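Local atomic coordinates of hypothetical protein (Burkholderia xenovorans, PDB entry 2O8Q), a protein that is of unknown function but adopts a cupin-like fold and binds a nickel ion through three histidines. Residues A[26-31]-A[44-49]; A[70-75]-A[107-112]. All blocks are in the same frame, centred on the assembly; numbering follows the deposited sequence.

Contact 1 (26-31 with 44-49) and contact 2 (70-75 with 107-112) belong to one antiparallel sheet of the cupin-like fold, their centres about 11 Å apart. Strands 42-48 and 111-116 run side by side, so Ile-46 N lies 2.8 Å from Val-112 O and Ala-48 N 3.1 Å from Leu-110 O, both probable hydrogen bonds. Contact 1 forms the end of the sheet within the chain; contact 2 lies further in, where the chain passes to a second sheet. Neither supplies a nickel ligand: His-59, His-61 and His-101 hold the ion, about 9 Å from the side chain of Ile-46 and about 10 Å from that of Val-75. Both contacts also touch the second subunit.

Contact 1 of 2, residues A[26-31]-A[44-49]; sequences FEYRDT and HVIRAI
Strand 26-30 pairs antiparallel with strand 42-48 at the end of the larger sheet of the cupin-like fold. Two hydrogen-bonded pairs close the backbone. Glu-27 N gives to Arg-47 O at 2.9 Å, nearly straight (165°), and Arg-47 N returns a bond to Glu-27 O; Arg-29 and Val-45 exchange the same two bonds. Between them the carbonyls also receive CA-H contacts, as from Tyr-28 CA to Val-45 O (3.2 Å). On the face of Glu-27 and Arg-47 the two long chains cross, and the carboxylate comes to the guanidinium edge. This is a salt bridge, though the placement of OE2 and NE is doubtful and the bond from Arg-47 NH2 is weak. That NH2 also gives to Gly-15 O of the second subunit, whose Phe-18 makes a cation-pi contact with Arg-47. Arg-29, bent at chi3 (75°), carries NH2 past Val-45 CG2 to Gly-90 O of the same neighbouring subunit.

On the opposite face Tyr-28 and His-44 point the same way, the tyrosine edge toward the imidazole face in an offset edge-to-face pair (centroids 5.9 Å apart, planes at 68°). His-44 NE2 is satisfied by Glu-114 OE1 on strand 111-116. Ile-46 divides its branches: CG1 lies 3.7 Å from Tyr-28 CD2, while CG2, over one face of the tyrosine ring, also reaches Phe-26 CD1 at 3.6 Å. A water's bond to Glu-27 OE2 is as doubtful as that atom's place, but the same water donates soundly to Ala-48 O (2.7 Å).

Contact 2 of 2, residues A[70-75]-A[107-112]; sequences VLRGWV and SDDLEV
Leu-71 and Arg-72 both face Glu-111 in a classic beta bulge, with Glu-111 O gripped by two amides. Leu-71 N lies 2.7 Å away, tilted from the carbonyl plane, whereas Arg-72 N (3.1 Å) approaches in that plane on a lone pair. The return bond, Glu-111 N to Arg-72 O at 2.9 Å, is straight at hydrogen (166°) but reaches the oxygen from above its carbonyl plane.

At the other end Trp-74 and Ser-107 make a second double link. Trp-74 N gives to Ser-107 OG (3.0 Å), and Ser-107 N to Trp-74 O. The indole lies flat against the serine: CB sits over the five-membered ring, 3.5 Å from its centroid, in a CH-pi contact. Its chi1 of 61° sets Trp-74 CG between its own N and carbonyl carbon, which folds the ring back over Ser-107.

The second shell fixes these groups. Ser-107 OG donates a hydrogen bond to Asp-109 OD1 (2.6 Å), within a type I turn from Ser-107 to Leu-110; the Asp-109 carboxylate also lies against Gly-73 CA. The Arg-72 guanidinium rests with one face over Asp-109 CB and O, without hydrogen bonding to that oxygen; the Asp-109 carboxylate is near enough for a probable charge attraction, but lies out of the guanidinium plane, with no N-H aimed at it. Inward, Leu-110 CD1 packs on Val-75 CB (3.8 Å) and, more loosely, on Val-70 CG1.

Around this core, Leu-110 and Val-112 continue the backbone pairing to Ala-48 and Ile-46 on strand 42-48, Val-70 pairs with Gly-90 and Gly-91, and Val-75 bonds Leu-87 on strand 83-88. Leu-71 packs on Leu-71 of the second subunit, and the Trp-74 side chain touches Arg-105 of strand 101-106 and Met-86 of strand 83-88.

Contact 1 of 2, residues A[26-31]-A[44-49]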
ATOM      1  N   PHE A  26       4.158 -27.030   3.474  1.00 29.87           N
ATOM      2  CA  PHE A  26       2.851 -26.372   3.290  1.00 26.19           C
ATOM      3  C   PHE A  26       2.364 -26.436   1.865  1.00 26.16           C
ATOM      4  O   PHE A  26       3.143 -26.630   0.949  1.00 25.23           O
ATOM      5  CB  PHE A  26       2.938 -24.910   3.725  1.00 25.60           C
ATOM      6  CG  PHE A  26       3.239 -24.766   5.165  1.00 28.04           C
ATOM      7  CD1 PHE A  26       2.236 -24.917   6.109  1.00 23.72           C
ATOM      8  CD2 PHE A  26       4.533 -24.551   5.598  1.00 38.47           C
ATOM      9  CE1 PHE A  26       2.511 -24.828   7.446  1.00 25.67           C
ATOM     10  CE2 PHE A  26       4.814 -24.468   6.943  1.00 35.25           C
ATOM     11  CZ  PHE A  26       3.802 -24.596   7.863  1.00 32.78           C
ATOM     12  N   GLU A  27       1.063 -26.253   1.688  1.00 23.53           N
ATOM     13  CA  GLU A  27       0.490 -26.076   0.360  1.00 22.58           C
ATOM     14  C   GLU A  27      -0.411 -24.835   0.406  1.00 22.39           C
ATOM     15  O   GLU A  27      -0.832 -24.395   1.485  1.00 22.52           O
ATOM     16  CB  GLU A  27      -0.278 -27.279  -0.128  1.00 23.12           C
ATOM     17  CG  GLU A  27      -1.403 -27.726   0.740  1.00 27.43           C
ATOM     18  CD  GLU A  27      -1.923 -29.125   0.366  1.00 38.37           C
ATOM     19  OE1 GLU A  27      -1.431 -29.748  -0.608  1.00 38.66           O
ATOM     20  OE2 GLU A  27      -2.836 -29.584   1.069  1.00 35.36           O
ATOM     21  N   TYR A  28      -0.669 -24.276  -0.780  1.00 22.68           N
ATOM     22  CA  TYR A  28      -1.221 -22.914  -0.936  1.00 23.22           C
ATOM     23  C   TYR A  28      -2.357 -22.890  -1.941  1.00 22.13           C
ATOM     24  O   TYR A  28      -2.284 -23.495  -2.988  1.00 25.01           O
ATOM     25  CB  TYR A  28      -0.105 -21.928  -1.373  1.00 23.96           C
ATOM     26  CG  TYR A  28       1.087 -21.875  -0.415  1.00 28.70           C
ATOM     27  CD1 TYR A  28       1.984 -22.933  -0.354  1.00 31.35           C
ATOM     28  CD2 TYR A  28       1.317 -20.791   0.442  1.00 36.74           C
ATOM     29  CE1 TYR A  28       3.064 -22.954   0.528  1.00 35.47           C
ATOM     30  CE2 TYR A  28       2.450 -20.800   1.334  1.00 31.70           C
ATOM     31  CZ  TYR A  28       3.312 -21.896   1.356  1.00 34.04           C
ATOM     32  OH  TYR A  28       4.418 -21.972   2.221  1.00 35.95           O
ATOM     33  N   ARG A  29      -3.428 -22.171  -1.602  1.00 20.52           N
ATOM     34  CA  ARG A  29      -4.600 -21.954  -2.478  1.00 20.65           C
ATOM     35  C   ARG A  29      -4.639 -20.443  -2.701  1.00 20.79           C
ATOM     36  O   ARG A  29      -4.782 -19.658  -1.771  1.00 21.50           O
ATOM     37  CB  ARG A  29      -5.907 -22.414  -1.809  1.00 19.93           C
ATOM     38  CG  ARG A  29      -7.111 -22.245  -2.622  1.00 23.73           C
ATOM     39  CD  ARG A  29      -8.291 -22.976  -2.064  1.00 24.60           C
ATOM     40  NE  ARG A  29      -8.860 -22.323  -0.900  1.00 24.64           N
ATOM     41  CZ  ARG A  29      -9.634 -21.238  -0.965  1.00 25.61           C
ATOM     42  NH1 ARG A  29      -9.912 -20.648  -2.127  1.00 25.32           N
ATOM     43  NH2 ARG A  29     -10.149 -20.764   0.176  1.00 23.29           N
ATOM     44  N   ASP A  30      -4.536 -20.034  -3.953  1.00 19.26           N
ATOM     45  CA  ASP A  30      -4.468 -18.606  -4.315  1.00 17.83           C
ATOM     46  C   ASP A  30      -5.865 -17.986  -4.417  1.00 21.05           C
ATOM     47  O   ASP A  30      -6.789 -18.587  -5.010  1.00 21.06           O
ATOM     48  CB  ASP A  30      -3.724 -18.490  -5.644  1.00 18.72           C
ATOM     49  CG  ASP A  30      -3.199 -17.116  -5.950  1.00 22.75           C
ATOM     50  OD1 ASP A  30      -3.664 -16.139  -5.380  1.00 20.45           O
ATOM     51  OD2 ASP A  30      -2.365 -17.026  -6.900  1.00 26.66           O
ATOM     52  N   THR A  31      -6.054 -16.804  -3.816  1.00 19.18           N
ATOM     53  CA  THR A  31      -7.290 -16.015  -3.972  1.00 20.29           C
ATOM     54  C   THR A  31      -7.372 -15.291  -5.330  1.00 19.21           C
ATOM     55  O   THR A  31      -8.440 -14.791  -5.747  1.00 20.66           O
ATOM     56  CB  THR A  31      -7.346 -14.889  -2.952  1.00 19.38           C
ATOM     57  OG1 THR A  31      -6.225 -13.987  -3.117  1.00 19.87           O
ATOM     58  CG2 THR A  31      -7.423 -15.450  -1.526  1.00 20.68           C
ATOM     59  N   HIS A  44      -3.421 -15.647   0.015  1.00 17.87           N
ATOM     60  CA  HIS A  44      -3.536 -17.103  -0.199  1.00 20.00           C
ATOM     61  C   HIS A  44      -3.785 -17.803   1.095  1.00 19.29           C
ATOM     62  O   HIS A  44      -3.440 -17.318   2.158  1.00 19.57           O
ATOM     63  CB  HIS A  44      -2.303 -17.622  -0.925  1.00 20.36           C
ATOM     64  CG  HIS A  44      -1.046 -17.064  -0.334  1.00 21.71           C
ATOM     65  ND1 HIS A  44      -0.374 -15.992  -0.905  1.00 26.08           N
ATOM     66  CD2 HIS A  44      -0.467 -17.281   0.864  1.00 23.15           C
ATOM     67  CE1 HIS A  44       0.632 -15.656  -0.114  1.00 25.77           C
ATOM     68  NE2 HIS A  44       0.641 -16.475   0.932  1.00 22.86           N
ATOM     69  N   VAL A  45      -4.405 -18.979   1.003  1.00 18.64           N
ATOM     70  CA  VAL A  45      -4.621 -19.835   2.166  1.00 18.79           C
ATOM     71  C   VAL A  45      -3.509 -20.901   2.192  1.00 20.71           C
ATOM     72  O   VAL A  45      -3.179 -21.548   1.169  1.00 20.74           O
ATOM     73  CB  VAL A  45      -5.998 -20.477   2.160  1.00 21.12           C
ATOM     74  CG1 VAL A  45      -6.190 -21.465   3.356  1.00 24.45           C
ATOM     75  CG2 VAL A  45      -7.110 -19.392   2.115  1.00 22.35           C
ATOM     76  N   ILE A  46      -2.921 -21.036   3.362  1.00 21.94           N
ATOM     77  CA  ILE A  46      -1.822 -21.946   3.579  1.00 21.91           C
ATOM     78  C   ILE A  46      -2.337 -23.078   4.465  1.00 20.80           C
ATOM     79  O   ILE A  46      -2.954 -22.837   5.483  1.00 21.07           O
ATOM     80  CB  ILE A  46      -0.687 -21.231   4.319  1.00 21.97           C
ATOM     81  CG1 ILE A  46      -0.308 -19.900   3.639  1.00 24.54           C
ATOM     82  CG2 ILE A  46       0.563 -22.145   4.452  1.00 25.46           C
ATOM     83  CD1 ILE A  46       0.799 -19.150   4.286  1.00 26.49           C
ATOM     84  N   ARG A  47      -2.074 -24.297   4.055  1.00 20.33           N
ATOM     85  CA  ARG A  47      -2.453 -25.447   4.883  1.00 20.58           C
ATOM     86  C   ARG A  47      -1.245 -26.352   5.111  1.00 21.32           C
ATOM     87  O   ARG A  47      -0.409 -26.545   4.224  1.00 23.07           O
ATOM     88  CB  ARG A  47      -3.665 -26.191   4.313  1.00 26.62           C
ATOM     89  CG  ARG A  47      -3.465 -27.127   3.284  1.00 35.47           C
ATOM     90  CD  ARG A  47      -4.751 -27.999   3.172  1.00 30.91           C
ATOM     91  NE  ARG A  47      -4.697 -28.717   1.920  1.00 33.67           N
ATOM     92  CZ  ARG A  47      -5.765 -29.168   1.281  1.00 32.79           C
ATOM     93  NH1 ARG A  47      -6.981 -28.911   1.754  1.00 31.77           N
ATOM     94  NH2 ARG A  47      -5.601 -29.806   0.144  1.00 40.71           N
ATOM     95  N   ALA A  48      -1.170 -26.886   6.324  1.00 21.10           N
ATOM     96  CA  ALA A  48      -0.108 -27.806   6.676  1.00 22.51           C
ATOM     97  C   ALA A  48      -0.282 -29.106   5.934  1.00 23.46           C
ATOM     98  O   ALA A  48      -1.398 -29.526   5.630  1.00 23.64           O
ATOM     99  CB  ALA A  48      -0.111 -28.063   8.154  1.00 21.21           C
ATOM    100  N   ILE A  49       0.847 -29.746   5.701  1.00 25.15           N
ATOM    101  CA  ILE A  49       0.906 -31.105   5.165  1.00 28.47           C
ATOM    102  C   ILE A  49       1.386 -31.969   6.325  1.00 33.14           C
ATOM    103  O   ILE A  49       2.429 -31.665   6.861  1.00 30.78           O
ATOM    104  CB  ILE A  49       1.975 -31.224   4.036  1.00 30.43           C
ATOM    105  CG1 ILE A  49       1.573 -30.461   2.798  1.00 33.35           C
ATOM    106  CG2 ILE A  49       2.218 -32.708   3.684  1.00 30.23           C
ATOM    107  CD1 ILE A  49       2.713 -30.244   1.849  1.00 40.31           C
TER
HETATM  108  O   HOH W   1      -2.405 -30.841   3.552  1.00 41.98           O

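Contact 2 of 2, residues A[70-75]-A[107-112]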
ATOM      1  N   VAL A  70      -5.837 -17.013  11.228  1.00 18.71           N
ATOM      2  CA  VAL A  70      -5.950 -18.467  11.348  1.00 18.00           C
ATOM      3  C   VAL A  70      -7.386 -18.930  11.155  1.00 18.96           C
ATOM      4  O   VAL A  70      -8.312 -18.490  11.840  1.00 18.91           O
ATOM      5  CB  VAL A  70      -5.384 -18.979  12.679  1.00 18.73           C
ATOM      6  CG1 VAL A  70      -5.520 -20.516  12.725  1.00 19.26           C
ATOM      7  CG2 VAL A  70      -3.933 -18.538  12.826  1.00 19.93           C
ATOM      8  N   LEU A  71      -7.562 -19.860  10.198  1.00 20.30           N
ATOM      9  CA  LEU A  71      -8.898 -20.365   9.829  1.00 20.14           C
ATOM     10  C   LEU A  71      -9.232 -21.683  10.545  1.00 19.28           C
ATOM     11  O   LEU A  71     -10.398 -22.009  10.766  1.00 21.62           O
ATOM     12  CB  LEU A  71      -8.952 -20.551   8.306  1.00 18.92           C
ATOM     13  CG  LEU A  71      -8.719 -19.281   7.479  1.00 21.00           C
ATOM     14  CD1 LEU A  71      -8.521 -19.641   5.998  1.00 20.61           C
ATOM     15  CD2 LEU A  71      -9.865 -18.281   7.692  1.00 23.05           C
ATOM     16  N   ARG A  72      -8.197 -22.483  10.838  1.00 19.28           N
ATOM     17  CA  ARG A  72      -8.353 -23.832  11.423  1.00 18.94           C
ATOM     18  C   ARG A  72      -7.032 -24.215  12.058  1.00 19.56           C
ATOM     19  O   ARG A  72      -5.978 -23.829  11.599  1.00 21.23           O
ATOM     20  CB  ARG A  72      -8.701 -24.842  10.332  1.00 20.39           C
ATOM     21  CG  ARG A  72      -9.090 -26.227  10.847  1.00 26.66           C
ATOM     22  CD  ARG A  72      -9.387 -27.224   9.678  1.00 29.39           C
ATOM     23  NE  ARG A  72      -8.222 -27.361   8.783  1.00 42.94           N
ATOM     24  CZ  ARG A  72      -7.851 -28.483   8.158  1.00 51.65           C
ATOM     25  NH1 ARG A  72      -8.548 -29.615   8.325  1.00 60.12           N
ATOM     26  NH2 ARG A  72      -6.765 -28.482   7.371  1.00 41.96           N
ATOM     27  N   GLY A  73      -7.119 -24.946  13.163  1.00 20.15           N
ATOM     28  CA  GLY A  73      -5.929 -25.459  13.804  1.00 18.64           C
ATOM     29  C   GLY A  73      -5.261 -24.404  14.630  1.00 19.47           C
ATOM     30  O   GLY A  73      -5.902 -23.459  15.121  1.00 20.70           O
ATOM     31  N   TRP A  74      -3.956 -24.582  14.835  1.00 18.83           N
ATOM     32  CA  TRP A  74      -3.200 -23.626  15.618  1.00 18.70           C
ATOM     33  C   TRP A  74      -1.772 -23.553  15.122  1.00 18.57           C
ATOM     34  O   TRP A  74      -1.288 -24.440  14.457  1.00 19.09           O
ATOM     35  CB  TRP A  74      -3.253 -24.008  17.110  1.00 19.16           C
ATOM     36  CG  TRP A  74      -2.671 -25.356  17.472  1.00 19.05           C
ATOM     37  CD1 TRP A  74      -3.375 -26.498  17.758  1.00 20.36           C
ATOM     38  CD2 TRP A  74      -1.267 -25.724  17.580  1.00 17.80           C
ATOM     39  NE1 TRP A  74      -2.516 -27.541  18.022  1.00 20.98           N
ATOM     40  CE2 TRP A  74      -1.227 -27.097  17.928  1.00 18.57           C
ATOM     41  CE3 TRP A  74      -0.049 -25.032  17.435  1.00 20.84           C
ATOM     42  CZ2 TRP A  74      -0.034 -27.780  18.082  1.00 16.83           C
ATOM     43  CZ3 TRP A  74       1.133 -25.725  17.597  1.00 17.74           C
ATOM     44  CH2 TRP A  74       1.126 -27.066  17.924  1.00 17.90           C
ATOM     45  N   VAL A  75      -1.128 -22.429  15.389  1.00 18.51           N
ATOM     46  CA  VAL A  75       0.260 -22.236  14.979  1.00 19.10           C
ATOM     47  C   VAL A  75       0.913 -21.328  16.020  1.00 19.07           C
ATOM     48  O   VAL A  75       0.279 -20.403  16.538  1.00 19.73           O
ATOM     49  CB  VAL A  75       0.348 -21.586  13.585  1.00 21.32           C
ATOM     50  CG1 VAL A  75      -0.442 -20.257  13.509  1.00 20.87           C
ATOM     51  CG2 VAL A  75       1.788 -21.405  13.137  1.00 18.57           C
ATOM     52  N   SER A 107      -0.287 -27.215  14.193  1.00 18.22           N
ATOM     53  CA  SER A 107      -1.132 -28.372  14.140  1.00 18.79           C
ATOM     54  C   SER A 107      -1.192 -28.991  12.713  1.00 17.28           C
ATOM     55  O   SER A 107      -0.944 -28.329  11.720  1.00 19.90           O
ATOM     56  CB  SER A 107      -2.539 -28.015  14.614  1.00 18.72           C
ATOM     57  OG  SER A 107      -3.211 -27.204  13.669  1.00 19.90           O
ATOM     58  N   ASP A 108      -1.537 -30.297  12.676  1.00 19.55           N
ATOM     59  CA  ASP A 108      -1.643 -30.996  11.412  1.00 21.61           C
ATOM     60  C   ASP A 108      -2.735 -30.452  10.540  1.00 21.92           C
ATOM     61  O   ASP A 108      -2.676 -30.642   9.326  1.00 25.60           O
ATOM     62  CB  ASP A 108      -1.970 -32.473  11.620  1.00 22.31           C
ATOM     63  CG  ASP A 108      -0.806 -33.258  12.097  1.00 34.66           C
ATOM     64  OD1 ASP A 108       0.358 -32.783  11.930  1.00 32.43           O
ATOM     65  OD2 ASP A 108      -1.077 -34.380  12.611  1.00 33.75           O
ATOM     66  N   ASP A 109      -3.747 -29.840  11.162  1.00 19.38           N
ATOM     67  CA  ASP A 109      -4.880 -29.273  10.449  1.00 19.07           C
ATOM     68  C   ASP A 109      -4.782 -27.749  10.271  1.00 21.46           C
ATOM     69  O   ASP A 109      -5.769 -27.107   9.921  1.00 20.84           O
ATOM     70  CB  ASP A 109      -6.182 -29.652  11.126  1.00 19.38           C
ATOM     71  CG  ASP A 109      -6.332 -29.073  12.498  1.00 25.30           C
ATOM     72  OD1 ASP A 109      -5.329 -28.699  13.140  1.00 22.30           O
ATOM     73  OD2 ASP A 109      -7.483 -28.971  12.945  1.00 28.49           O
ATOM     74  N   LEU A 110      -3.623 -27.159  10.513  1.00 19.28           N
ATOM     75  CA  LEU A 110      -3.525 -25.713  10.340  1.00 18.27           C
ATOM     76  C   LEU A 110      -3.983 -25.245   8.944  1.00 19.64           C
ATOM     77  O   LEU A 110      -3.542 -25.785   7.920  1.00 20.05           O
ATOM     78  CB  LEU A 110      -2.091 -25.213  10.541  1.00 19.41           C
ATOM     79  CG  LEU A 110      -1.812 -23.721  10.276  1.00 18.39           C
ATOM     80  CD1 LEU A 110      -2.493 -22.911  11.374  1.00 18.53           C
ATOM     81  CD2 LEU A 110      -0.301 -23.467  10.156  1.00 19.38           C
ATOM     82  N   GLU A 111      -4.820 -24.211   8.937  0.50 19.48           N
ATOM     83  CA  GLU A 111      -5.158 -23.457   7.718  0.50 20.71           C
ATOM     84  C   GLU A 111      -5.132 -21.981   8.075  0.50 18.53           C
ATOM     85  O   GLU A 111      -5.806 -21.588   9.020  0.50 19.20           O
ATOM     86  CB  GLU A 111      -6.552 -23.859   7.240  0.50 23.12           C
ATOM     87  CG  GLU A 111      -6.897 -23.373   5.836  0.50 25.80           C
ATOM     88  CD  GLU A 111      -8.252 -23.871   5.355  0.50 29.05           C
ATOM     89  OE1 GLU A 111      -9.105 -24.193   6.213  0.50 42.80           O
ATOM     90  OE2 GLU A 111      -8.464 -23.932   4.130  0.50 32.42           O
ATOM     91  N   VAL A 112      -4.377 -21.171   7.332  1.00 18.93           N
ATOM     92  CA  VAL A 112      -4.177 -19.779   7.673  1.00 19.00           C
ATOM     93  C   VAL A 112      -4.219 -18.957   6.400  1.00 21.62           C
ATOM     94  O   VAL A 112      -3.578 -19.313   5.406  1.00 22.35           O
ATOM     95  CB  VAL A 112      -2.859 -19.594   8.505  1.00 21.52           C
ATOM     96  CG1 VAL A 112      -1.650 -20.083   7.753  1.00 27.37           C
ATOM     97  CG2 VAL A 112      -2.707 -18.132   8.974  1.00 24.11           C
TER